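Monosaccharide ABC transporter substrate-binding protein, CUT2 family (Acidothermus cellulolyticus, PDB 4RU1) probably serves as the sugar-binding component of an ABC importer, and binds myo-inositol. Local coordinates at residues V67-A72 with P88-A93; I23-H28 with E259-L264; A192-D197 with S223-A228. One frame throughout, in Å; residues are numbered along the deposited sequence.

Overall arrangement
Contacts 1 and 2 belong to one lobe of a two-lobed binding protein and contact 3 to the other, its centre about 40 Å from that of contact 1 and about 38 Å from that of contact 2. The first two meet at strand 21-27: Ala72 and Ile69 of contact 1 lie against its Ala24 and Ile26, and contact 2 packs the same strand on helix 253-270. Contact 2 is buried and apolar, but its strand runs on to the inositol site. Contact 1 is a mostly buried helix pair with an amide at its margin. Contact 3, at the far end of its lobe, is smaller, combining a leucine with a serine turn and a water bridge.

Contact 1: V67-A72 with P88-A93; sequences VLIQDA and PALIPA
Two neighbouring helices of an alpha/beta lobe, 62-74 and 87-99, meet here on one side of the parallel sheet, with Ile69 of the first facing Ala93 and Leu90 of the second. Their local axes run nearly parallel, 14° apart, and approach to 9.5 Å. Such closeness suits the small Ala93, whose CA lies 6.4 Å from the CA of Ile69.

Ile69 carries the contact with three of its atoms. Its CB stands 4.1 Å from the CB of Ala93, so that the two side chains meet at their roots. CG2, set anti to the backbone N (chi1, which measures CG1, is -62°), reaches instead to the backbone of Ala93 and rests 3.7 Å from its O. The longer branch runs past the alanine methyl to end with CD1 4.2 Å from CD2 of Leu90, the two side chains crossing at about a right angle. A beta-branched residue is apt here because each arm finds a different surface, the carbonyl group of Ala93 for one and methyl groups for the other. The packing is wholly van der Waals, and no hydrogen bond joins the two segments.

Gln70, one step along the helix, lays its CG 4.4 Å from the CB of Ala93; its NE2 then donates to OE1 of Gln96, so the amide closes the margin of the apolar patch with a polar link to the same partner helix. Helix 87-99 is kinked where N of Pro92 and N of Ala93 make no bond to the turn before; Pro92 has no N-H to give. Beneath the pair, Ile69 also packs on Ile26 and Val82 of the sheet. The arrangement is that of successive beta-alpha-beta crossovers, in which adjacent parallel helices flank a Rossmann-like sheet, as in the lobes of periplasmic binding proteins.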
loop_
_atom_site.group_PDB
_atom_site.type_symbol
_atom_site.label_atom_id
_atom_site.label_comp_id
_atom_site.label_asym_id
_atom_site.label_seq_id
_atom_site.Cartn_x
_atom_site.Cartn_y
_atom_site.Cartn_z
ATOM N N VAL A 67 16.786 10.450 -5.339
ATOM C CA VAL A 67 18.217 10.225 -5.352
ATOM C C VAL A 67 18.518 8.730 -5.409
ATOM O O VAL A 67 19.418 8.307 -6.071
ATOM C CB VAL A 67 18.835 10.896 -4.123
ATOM C CG1 VAL A 67 20.317 10.594 -3.988
ATOM C CG2 VAL A 67 18.675 12.411 -4.225
ATOM N N LEU A 68 17.756 7.909 -4.677
ATOM C CA LEU A 68 17.909 6.445 -4.765
ATOM C C LEU A 68 17.705 5.950 -6.220
ATOM O O LEU A 68 18.356 4.998 -6.571
ATOM C CB LEU A 68 16.964 5.726 -3.784
ATOM C CG LEU A 68 17.130 5.966 -2.279
ATOM C CD1 LEU A 68 16.012 5.254 -1.613
ATOM C CD2 LEU A 68 18.489 5.533 -1.748
ATOM N N ILE A 69 16.787 6.520 -6.997
ATOM C CA ILE A 69 16.577 6.121 -8.415
ATOM C C ILE A 69 17.841 6.427 -9.185
ATOM O O ILE A 69 18.310 5.555 -9.923
ATOM C CB ILE A 69 15.364 6.801 -9.074
ATOM C CG1 ILE A 69 14.095 6.383 -8.338
ATOM C CG2 ILE A 69 15.247 6.387 -10.519
ATOM C CD1 ILE A 69 12.879 7.248 -8.581
ATOM N N GLN A 70 18.364 7.650 -9.024
ATOM C CA GLN A 70 19.658 8.051 -9.631
ATOM C C GLN A 70 20.836 7.122 -9.301
ATOM O O GLN A 70 21.617 6.757 -10.191
ATOM C CB GLN A 70 19.917 9.532 -9.323
ATOM C CG GLN A 70 18.828 10.439 -9.923
ATOM C CD GLN A 70 18.902 11.933 -9.574
ATOM O OE1 GLN A 70 19.010 12.328 -8.413
ATOM N NE2 GLN A 70 18.772 12.774 -10.595
ATOM N N ASP A 71 20.929 6.698 -8.028
ATOM C CA ASP A 71 21.974 5.744 -7.535
ATOM C C ASP A 71 21.884 4.506 -8.367
ATOM O O ASP A 71 22.860 4.064 -8.886
ATOM C CB ASP A 71 21.890 5.326 -6.072
ATOM C CG ASP A 71 22.067 6.509 -5.067
ATOM O OD1 ASP A 71 22.603 7.600 -5.445
ATOM O OD2 ASP A 71 21.682 6.251 -3.883
ATOM N N ALA A 72 20.668 3.946 -8.546
ATOM C CA ALA A 72 20.516 2.702 -9.325
ATOM C C ALA A 72 20.778 2.920 -10.856
ATOM O O ALA A 72 21.425 2.046 -11.459
ATOM C CB ALA A 72 19.096 2.068 -9.095
ATOM N N PRO A 88 5.246 14.590 -8.508
ATOM C CA PRO A 88 6.114 15.738 -8.893
ATOM C C PRO A 88 7.580 15.520 -8.536
ATOM O O PRO A 88 8.483 15.986 -9.253
ATOM C CB PRO A 88 5.553 16.891 -8.040
ATOM C CG PRO A 88 4.109 16.521 -7.858
ATOM C CD PRO A 88 4.162 15.034 -7.609
ATOM N N ALA A 89 7.808 14.865 -7.388
ATOM C CA ALA A 89 9.163 14.704 -6.859
ATOM C C ALA A 89 9.949 13.568 -7.506
ATOM O O ALA A 89 11.205 13.535 -7.414
ATOM C CB ALA A 89 9.091 14.495 -5.375
ATOM N N LEU A 90 9.244 12.656 -8.197
ATOM C CA LEU A 90 9.833 11.368 -8.608
ATOM C C LEU A 90 9.807 11.123 -10.080
ATOM O O LEU A 90 10.674 10.433 -10.583
ATOM C CB LEU A 90 9.097 10.209 -7.948
ATOM C CG LEU A 90 9.360 10.170 -6.445
ATOM C CD1 LEU A 90 8.355 9.242 -5.768
ATOM C CD2 LEU A 90 10.798 9.812 -6.058
ATOM N N ILE A 91 8.822 11.674 -10.799
ATOM C CA ILE A 91 8.719 11.514 -12.259
ATOM C C ILE A 91 9.962 11.900 -13.067
ATOM O O ILE A 91 10.417 11.129 -13.886
ATOM C CB ILE A 91 7.430 12.134 -12.877
ATOM C CG1 ILE A 91 6.160 11.478 -12.278
ATOM C CG2 ILE A 91 7.401 11.952 -14.373
ATOM C CD1 ILE A 91 5.965 10.021 -12.543
ATOM N N PRO A 92 10.574 13.047 -12.723
ATOM C CA PRO A 92 11.786 13.428 -13.497
ATOM C C PRO A 92 12.910 12.366 -13.383
ATOM O O PRO A 92 13.503 12.008 -14.400
ATOM C CB PRO A 92 12.197 14.728 -12.815
ATOM C CG PRO A 92 10.996 15.272 -12.117
ATOM C CD PRO A 92 10.261 14.022 -11.663
ATOM N N ALA A 93 13.139 11.821 -12.179
ATOM C CA ALA A 93 14.174 10.802 -12.022
ATOM C C ALA A 93 13.769 9.516 -12.721
ATOM O O ALA A 93 14.589 8.808 -13.286
ATOM C CB ALA A 93 14.463 10.518 -10.539
#

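Contact 2: I23-H28 with E259-L264. With INS (1,2,3,4,5,6-hexahydroxy-cyclohexane), chain M.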
loop_
_atom_site.group_PDB
_atom_site.type_symbol
_atom_site.label_atom_id
_atom_site.label_comp_id
_atom_site.label_asym_id
_atom_site.label_seq_id
_atom_site.Cartn_x
_atom_site.Cartn_y
_atom_site.Cartn_z
ATOM N N ILE A 23 18.407 -6.245 -9.861
ATOM C CA ILE A 23 17.208 -5.364 -9.869
ATOM C C ILE A 23 17.172 -4.506 -8.618
ATOM O O ILE A 23 17.322 -4.996 -7.534
ATOM C CB ILE A 23 15.885 -6.150 -9.956
ATOM C CG1 ILE A 23 15.937 -7.184 -11.098
ATOM C CG2 ILE A 23 14.693 -5.177 -10.023
ATOM C CD1 ILE A 23 16.049 -6.655 -12.510
ATOM N N ALA A 24 17.035 -3.165 -8.819
ATOM C CA ALA A 24 16.815 -2.208 -7.704
ATOM C C ALA A 24 15.367 -2.065 -7.421
ATOM O O ALA A 24 14.604 -1.680 -8.370
ATOM C CB ALA A 24 17.364 -0.827 -8.025
ATOM N N MET A 25 14.965 -2.354 -6.192
ATOM C CA MET A 25 13.557 -2.055 -5.730
ATOM C C MET A 25 13.634 -0.875 -4.780
ATOM O O MET A 25 14.357 -0.938 -3.739
ATOM C CB MET A 25 12.909 -3.231 -5.034
ATOM C CG MET A 25 11.562 -2.997 -4.446
ATOM S SD MET A 25 10.653 -4.544 -3.863
ATOM C CE MET A 25 10.065 -5.082 -5.483
ATOM N N ILE A 26 12.960 0.227 -5.153
ATOM C CA ILE A 26 13.060 1.516 -4.495
ATOM C C ILE A 26 11.690 1.930 -4.035
ATOM O O ILE A 26 10.729 2.013 -4.823
ATOM C CB ILE A 26 13.609 2.506 -5.483
ATOM C CG1 ILE A 26 15.021 2.071 -5.903
ATOM C CG2 ILE A 26 13.724 3.869 -4.839
ATOM C CD1 ILE A 26 15.563 2.832 -7.115
ATOM N N THR A 27 11.553 2.140 -2.732
ATOM C CA THR A 27 10.266 2.461 -2.176
ATOM C C THR A 27 10.330 3.688 -1.227
ATOM O O THR A 27 11.342 4.334 -1.011
ATOM C CB THR A 27 9.698 1.265 -1.426
ATOM O OG1 THR A 27 10.244 1.306 -0.108
ATOM C CG2 THR A 27 9.982 -0.032 -2.105
ATOM N N HIS A 28 9.146 4.061 -0.766
ATOM C CA HIS A 28 8.918 5.157 0.181
ATOM C C HIS A 28 8.698 4.705 1.615
ATOM O O HIS A 28 8.251 5.507 2.407
ATOM C CB HIS A 28 7.720 5.956 -0.302
ATOM C CG HIS A 28 6.444 5.150 -0.378
ATOM N ND1 HIS A 28 6.094 4.450 -1.525
ATOM C CD2 HIS A 28 5.445 4.953 0.499
ATOM C CE1 HIS A 28 4.939 3.869 -1.341
ATOM N NE2 HIS A 28 4.529 4.136 -0.116
ATOM N N GLU A 259 5.570 -9.597 -8.477
ATOM C CA GLU A 259 5.441 -9.273 -9.881
ATOM C C GLU A 259 6.359 -8.151 -10.354
ATOM O O GLU A 259 6.778 -8.120 -11.541
ATOM C CB GLU A 259 4.019 -8.901 -10.235
ATOM C CG GLU A 259 2.975 -10.052 -10.084
ATOM C CD GLU A 259 3.303 -11.312 -10.939
ATOM O OE1 GLU A 259 3.917 -11.095 -12.003
ATOM O OE2 GLU A 259 2.895 -12.419 -10.574
ATOM N N ALA A 260 6.651 -7.210 -9.454
ATOM C CA ALA A 260 7.594 -6.153 -9.805
ATOM C C ALA A 260 8.874 -6.784 -10.300
ATOM O O ALA A 260 9.416 -6.398 -11.306
ATOM C CB ALA A 260 7.900 -5.254 -8.610
ATOM N N VAL A 261 9.325 -7.824 -9.622
ATOM C CA VAL A 261 10.558 -8.505 -9.976
ATOM C C VAL A 261 10.335 -9.416 -11.205
ATOM O O VAL A 261 11.115 -9.356 -12.176
ATOM C CB VAL A 261 11.185 -9.257 -8.818
ATOM C CG1 VAL A 261 12.350 -10.100 -9.297
ATOM C CG2 VAL A 261 11.589 -8.273 -7.754
ATOM N N ASP A 262 9.362 -10.313 -11.140
ATOM C CA ASP A 262 9.167 -11.324 -12.188
ATOM C C ASP A 262 8.791 -10.736 -13.535
ATOM O O ASP A 262 9.180 -11.301 -14.584
ATOM C CB ASP A 262 8.150 -12.370 -11.708
ATOM C CG ASP A 262 8.262 -13.664 -12.454
ATOM O OD1 ASP A 262 9.334 -14.305 -12.383
ATOM O OD2 ASP A 262 7.266 -14.144 -13.057
ATOM N N SER A 263 8.064 -9.632 -13.556
ATOM C CA SER A 263 7.729 -8.930 -14.752
ATOM C C SER A 263 8.969 -8.359 -15.411
ATOM O O SER A 263 9.051 -8.339 -16.647
ATOM C CB SER A 263 6.624 -7.906 -14.527
ATOM O OG SER A 263 7.123 -6.705 -13.915
ATOM N N LEU A 264 9.890 -7.828 -14.600
ATOM C CA LEU A 264 11.158 -7.359 -15.191
ATOM C C LEU A 264 11.938 -8.533 -15.797
ATOM O O LEU A 264 12.551 -8.416 -16.889
ATOM C CB LEU A 264 12.013 -6.614 -14.152
ATOM C CG LEU A 264 11.539 -5.224 -13.858
ATOM C CD1 LEU A 264 12.177 -4.574 -12.624
ATOM C CD2 LEU A 264 11.873 -4.361 -15.048
HETATM C C1 INS M . -0.228 0.567 2.433
HETATM C C2 INS M . 0.148 1.137 3.792
HETATM C C3 INS M . 1.625 1.533 3.776
HETATM C C4 INS M . 1.995 2.415 2.605
HETATM C C5 INS M . 1.658 1.776 1.295
HETATM C C6 INS M . 0.217 1.356 1.203
HETATM O O1 INS M . -1.621 0.228 2.342
HETATM O O2 INS M . -0.612 2.350 3.929
HETATM O O3 INS M . 1.850 2.242 5.011
HETATM O O4 INS M . 3.405 2.753 2.642
HETATM O O5 INS M . 1.890 2.658 0.175
HETATM O O6 INS M . -0.045 0.624 -0.030
#
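Met25 reaches from strand 21-27 to Ala260 and Val261 of helix 253-270. From CB the chain sets out anti to the backbone N (chi1 175°) and stays extended through CG to SD, these three atoms keeping clear of segment 259-264; at chi3 it bends, -80°, and brings the methyl back toward the helix. Only that tip, CE, touches the segment, lying 3.8 Å from CB of Ala260 and 4.2 Å from CG2 of Val261. A long unbranched side chain suits a strand whose axis runs 10.0 Å from the helix, and the short alanine receives its end. Ile39 and Ala43 of helix 35-49 lie beside the methionine side chain.

Farther back along the strand, CG2 of Ile23, a residue with two conformers, meets CD1 of Leu264 at 3.7 Å in one of them, so this contact is less certain. Within the helix, Ser263 folds OG back to O of Glu259 at 2.8 Å, so the buried hydroxyl has a partner.

Past the strand's end, His28 turns its ring edge to the inositol. NE2 donates to INS O5 at 3.0 Å, with O5 in the ring plane, and INS O4 stands 3.3 Å from NE2 in a second hydrogen bond. ND1 bonds to Thr83 OG1, which helps fix the ring's rotation. Ligand binding beyond the carboxyl end of a parallel strand is typical of the periplasmic binding protein fold.

Contact 3: A192-D197 with S223-A228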
loop_
_atom_site.group_PDB
_atom_site.type_symbol
_atom_site.label_atom_id
_atom_site.label_comp_id
_atom_site.label_asym_id
_atom_site.label_seq_id
_atom_site.Cartn_x
_atom_site.Cartn_y
_atom_site.Cartn_z
ATOM N N ALA A 192 -8.500 10.974 21.179
ATOM C CA ALA A 192 -8.949 12.357 21.398
ATOM C C ALA A 192 -10.024 12.755 20.382
ATOM O O ALA A 192 -11.061 13.284 20.748
ATOM C CB ALA A 192 -7.745 13.298 21.403
ATOM N N LYS A 193 -9.816 12.435 19.115
ATOM C CA LYS A 193 -10.757 12.776 18.084
ATOM C C LYS A 193 -12.073 12.054 18.346
ATOM O O LYS A 193 -13.139 12.632 18.240
ATOM C CB LYS A 193 -10.186 12.440 16.698
ATOM C CG LYS A 193 -11.175 12.695 15.589
ATOM C CD LYS A 193 -11.185 14.158 15.138
ATOM C CE LYS A 193 -12.604 14.709 15.019
ATOM N NZ LYS A 193 -13.264 14.987 16.325
ATOM N N LEU A 194 -12.010 10.765 18.735
ATOM C CA LEU A 194 -13.239 10.017 19.025
ATOM C C LEU A 194 -13.995 10.596 20.226
ATOM O O LEU A 194 -15.261 10.657 20.216
ATOM C CB LEU A 194 -12.908 8.522 19.291
ATOM C CG LEU A 194 -12.385 7.856 18.015
ATOM C CD1 LEU A 194 -11.980 6.398 18.264
ATOM C CD2 LEU A 194 -13.347 7.915 16.820
ATOM N N LYS A 195 -13.266 10.960 21.279
ATOM C CA LYS A 195 -13.910 11.531 22.484
ATOM C C LYS A 195 -14.573 12.874 22.175
ATOM O O LYS A 195 -15.611 13.260 22.721
ATOM C CB LYS A 195 -12.817 11.738 23.598
ATOM C CG LYS A 195 -12.592 10.561 24.493
ATOM C CD LYS A 195 -11.909 10.988 25.796
ATOM C CE LYS A 195 -12.910 11.557 26.797
ATOM N NZ LYS A 195 -12.323 11.653 28.161
ATOM N N GLN A 196 -13.918 13.633 21.310
ATOM C CA GLN A 196 -14.377 14.974 20.987
ATOM C C GLN A 196 -15.608 14.920 20.137
ATOM O O GLN A 196 -16.350 15.876 20.121
ATOM C CB GLN A 196 -13.228 15.750 20.326
ATOM C CG GLN A 196 -12.141 16.086 21.331
ATOM C CD GLN A 196 -10.725 16.468 20.797
ATOM O OE1 GLN A 196 -10.442 16.525 19.608
ATOM N NE2 GLN A 196 -9.819 16.659 21.749
ATOM N N ASP A 197 -15.744 13.884 19.327
ATOM C CA ASP A 197 -16.921 13.758 18.494
ATOM C C ASP A 197 -17.498 12.325 18.547
ATOM O O ASP A 197 -17.172 11.419 17.702
ATOM C CB ASP A 197 -16.608 14.099 17.042
ATOM C CG ASP A 197 -17.844 14.274 16.219
ATOM O OD1 ASP A 197 -18.953 13.950 16.695
ATOM O OD2 ASP A 197 -17.705 14.685 15.061
ATOM N N SER A 223 -15.418 4.905 23.205
ATOM C CA SER A 223 -16.263 5.139 22.037
ATOM C C SER A 223 -16.939 3.860 21.571
ATOM O O SER A 223 -16.525 2.755 21.864
ATOM C CB SER A 223 -15.379 5.695 20.914
ATOM O OG SER A 223 -15.905 5.762 19.608
ATOM N N ASN A 224 -17.991 4.044 20.776
ATOM C CA ASN A 224 -18.752 2.938 20.197
ATOM C C ASN A 224 -18.435 2.781 18.764
ATOM O O ASN A 224 -19.044 1.959 18.097
ATOM C CB ASN A 224 -20.282 3.060 20.398
ATOM C CG ASN A 224 -20.679 2.879 21.862
ATOM O OD1 ASN A 224 -20.185 1.966 22.545
ATOM N ND2 ASN A 224 -21.562 3.733 22.350
ATOM N N ALA A 225 -17.432 3.545 18.276
ATOM C CA ALA A 225 -17.062 3.422 16.888
ATOM C C ALA A 225 -16.510 2.017 16.545
ATOM O O ALA A 225 -15.808 1.373 17.364
ATOM C CB ALA A 225 -15.990 4.474 16.572
ATOM N N LYS A 226 -16.823 1.553 15.353
ATOM C CA LYS A 226 -16.192 0.366 14.834
ATOM C C LYS A 226 -14.935 0.764 14.027
ATOM O O LYS A 226 -14.733 1.907 13.775
ATOM C CB LYS A 226 -17.157 -0.407 13.938
ATOM C CG LYS A 226 -18.526 -0.676 14.541
ATOM C CD LYS A 226 -18.463 -1.560 15.725
ATOM C CE LYS A 226 -19.819 -1.482 16.449
ATOM N NZ LYS A 226 -20.134 -2.751 17.155
ATOM N N ILE A 227 -14.132 -0.226 13.655
ATOM C CA ILE A 227 -12.846 -0.018 12.941
ATOM C C ILE A 227 -12.879 -0.969 11.731
ATOM O O ILE A 227 -13.305 -2.117 11.840
ATOM C CB ILE A 227 -11.618 -0.354 13.821
ATOM C CG1 ILE A 227 -11.639 0.386 15.182
ATOM C CG2 ILE A 227 -10.329 -0.036 13.103
ATOM C CD1 ILE A 227 -12.223 -0.347 16.330
ATOM N N ALA A 228 -12.359 -0.478 10.612
ATOM C CA ALA A 228 -12.101 -1.230 9.367
ATOM C C ALA A 228 -10.780 -0.781 8.829
ATOM O O ALA A 228 -10.308 0.326 9.182
ATOM C CB ALA A 228 -13.192 -1.008 8.383
HETATM O O HOH W 1 -16.657 8.486 18.403
#
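Leu194, near the end of helix 183-196, meets Ser223 and Ala225 across this junction, and the apolar part of the contact is its work. Its CB lies 4.1 Å from CB of Ser223, while CD2 extends to within 4.3 Å of CB of Ala225. A branched leucine suits the place, as its root can lie against the serine while a methyl reaches the alanine farther on.

The polar part centres on OG of Ser223, held anti to the backbone N (chi1 168°). From there it accepts the N-H of Ala225 at 3.0 Å in a nearly straight bond, 164° at the hydrogen, which makes an ST turn just before strand 226-230. The same hydroxyl is 3.1 Å from a water that can also donate to O of Asp197, just past the helix, so solvent can bridge the segments, with no direct hydrogen bond between them. Were Ser223 replaced, an alanine here, lacking OG, would probably leave the N-H of Ala225 without its acceptor, the water with one partner fewer and Leu194 with less to pack against.

In the fold, Leu194 also packs on Val218 of helix 208-220 and on Val203 of strand 202-205. The contact thus ties the end of helix 183-196 to the turn between helix 208-220 and strand 226-230, which pairs in parallel with strand 202-205.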